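Local coordinates for retropepsin-like aspartic endopeptidase domain-containing protein (Legionella pneumophila subsp. pneumophila str. Philadelphia 1, PDB 2PMA), which is of unknown function but has a retropepsin-like aspartic endopeptidase domain and belongs to a family of putative ATP-dependent zinc proteases, at residues L49-P54 with P92-N97. Residues are numbered along the deposited sequence; the frame is centred on the assembly and turned at random. Where two conformers were deposited one is given.
Sequences LRFTVP and PVVLLN
Leu49 and Phe51 meet Pro92 and Val94 in a purely apolar packing contact between two strands of one curled, mixed sheet. Strands 46-55 and 90-100 are not neighbours in that sheet; each pairs antiparallel with strand 58-71, and their facing side chains meet inside the curl, consistent with the closed all-beta core of a retropepsin-like domain. The axes support this reading: the two short segments lie 9.1 Å apart at closest approach and run at 82° to each other, too far and too steeply crossed for backbone pairing. Even the nearest CA atoms, those of Leu49 and Val94, are 7.3 Å apart.

Leu49 makes the closer approach. Its CD1 lies 3.5 Å from Pro92 CB and 3.7 Å from Val94 CG1, so one methyl bridges the pyrrolidine ring and the valine branch. The leucine side chain crosses that of Pro92 nearly at a right angle but is set obliquely to Val94. Leu49 CB also lies 4.0 Å from Val94 CG1, and chi1 of -62°, which sets CG anti to the carbonyl carbon, carries CG and CD1 along the same methyl. Tyr66 of strand 58-71 touches both Leu49 and Pro92, tying the intervening strand into this end of the contact.

Val94 divides its two branches: CG1 serves Leu49, whereas CG2 comes 4.0 Å from Phe51 CE1, meeting the ring obliquely as the two side chains approach from opposite directions. Leu111 beside Phe51 and Val109 beside Val94 continue the apolar cluster onto strand 103-112.

All four residues are buried, yet the segments hide just 205 Å² between them. Their direct contact probably rests on dispersion and exclusion of water, while strand 58-71, paired with both strands, supplies the backbone hydrogen bonds that link them.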
# COMPACT_ATOMS: atom_id res chain seq x y z
N LEU A 49 1.14 -7.66 12.28
CA LEU A 49 0.15 -6.69 12.74
C LEU A 49 -1.20 -7.01 12.10
O LEU A 49 -1.27 -7.35 10.90
CB LEU A 49 0.58 -5.28 12.32
CG LEU A 49 1.90 -4.76 12.90
CD1 LEU A 49 1.99 -3.31 12.52
CD2 LEU A 49 1.92 -4.87 14.46
N ARG A 50 -2.24 -6.96 12.91
CA ARG A 50 -3.62 -6.98 12.40
C ARG A 50 -4.04 -5.53 12.33
O ARG A 50 -3.75 -4.73 13.24
CB ARG A 50 -4.52 -7.73 13.37
CG ARG A 50 -5.96 -7.88 12.93
CD ARG A 50 -6.78 -8.59 14.06
NE ARG A 50 -6.35 -9.98 14.20
CZ ARG A 50 -6.29 -10.66 15.35
NH1 ARG A 50 -6.61 -10.07 16.51
NH2 ARG A 50 -5.90 -11.94 15.34
N PHE A 51 -4.70 -5.16 11.24
CA PHE A 51 -5.13 -3.79 11.08
C PHE A 51 -6.36 -3.71 10.20
O PHE A 51 -6.66 -4.65 9.41
CB PHE A 51 -3.96 -2.95 10.46
CG PHE A 51 -3.48 -3.43 9.10
CD1 PHE A 51 -2.48 -4.43 8.99
CD2 PHE A 51 -4.00 -2.87 7.93
CE1 PHE A 51 -2.01 -4.86 7.75
CE2 PHE A 51 -3.57 -3.29 6.68
CZ PHE A 51 -2.55 -4.28 6.56
N THR A 52 -7.05 -2.59 10.32
CA THR A 52 -8.26 -2.34 9.52
C THR A 52 -7.95 -1.28 8.48
O THR A 52 -7.39 -0.18 8.80
CB THR A 52 -9.40 -1.98 10.50
OG1 THR A 52 -9.66 -3.14 11.29
CG2 THR A 52 -10.70 -1.55 9.77
N VAL A 53 -8.39 -1.51 7.25
CA VAL A 53 -8.55 -0.41 6.31
C VAL A 53 -10.01 0.07 6.22
O VAL A 53 -10.88 -0.68 5.77
CB VAL A 53 -8.07 -0.85 4.89
CG1 VAL A 53 -8.25 0.32 3.84
CG2 VAL A 53 -6.61 -1.36 4.98
N PRO A 54 -10.29 1.33 6.62
CA PRO A 54 -11.66 1.85 6.56
C PRO A 54 -11.97 2.41 5.17
O PRO A 54 -11.09 2.99 4.53
CB PRO A 54 -11.68 2.97 7.62
CG PRO A 54 -10.21 3.42 7.75
CD PRO A 54 -9.32 2.27 7.24
N PRO A 92 4.63 1.77 11.76
CA PRO A 92 5.05 0.41 11.50
C PRO A 92 5.00 0.12 9.99
O PRO A 92 4.15 0.68 9.25
CB PRO A 92 4.03 -0.42 12.31
CG PRO A 92 2.72 0.39 12.23
CD PRO A 92 3.22 1.85 12.21
N VAL A 93 5.87 -0.79 9.58
CA VAL A 93 5.91 -1.24 8.20
C VAL A 93 5.51 -2.70 8.14
O VAL A 93 6.06 -3.53 8.88
CB VAL A 93 7.34 -1.17 7.68
CG1 VAL A 93 7.36 -1.60 6.19
CG2 VAL A 93 7.95 0.24 7.88
N VAL A 94 4.59 -3.03 7.24
CA VAL A 94 4.13 -4.43 7.08
C VAL A 94 4.26 -4.84 5.62
O VAL A 94 4.37 -3.98 4.74
CB VAL A 94 2.63 -4.63 7.50
CG1 VAL A 94 2.49 -4.33 8.99
CG2 VAL A 94 1.66 -3.75 6.64
N LEU A 95 4.21 -6.14 5.36
CA LEU A 95 4.22 -6.63 3.99
C LEU A 95 2.76 -6.81 3.56
O LEU A 95 1.94 -7.38 4.33
CB LEU A 95 4.91 -7.99 3.95
CG LEU A 95 6.40 -7.97 4.26
CD1 LEU A 95 6.98 -9.37 4.04
CD2 LEU A 95 7.10 -6.93 3.40
N LEU A 96 2.45 -6.39 2.34
CA LEU A 96 1.06 -6.37 1.83
C LEU A 96 1.06 -6.89 0.40
O LEU A 96 1.84 -6.41 -0.41
CB LEU A 96 0.55 -4.92 1.84
CG LEU A 96 -0.77 -4.46 1.18
CD1 LEU A 96 -2.01 -4.78 2.01
CD2 LEU A 96 -0.72 -2.97 0.93
N ASN A 97 0.16 -7.85 0.11
CA ASN A 97 0.02 -8.44 -1.24
C ASN A 97 -0.85 -7.52 -2.08
O ASN A 97 -2.01 -7.27 -1.74
CB ASN A 97 -0.60 -9.85 -1.16
CG ASN A 97 0.10 -10.74 -0.16
OD1 ASN A 97 1.32 -10.74 -0.11
ND2 ASN A 97 -0.67 -11.51 0.66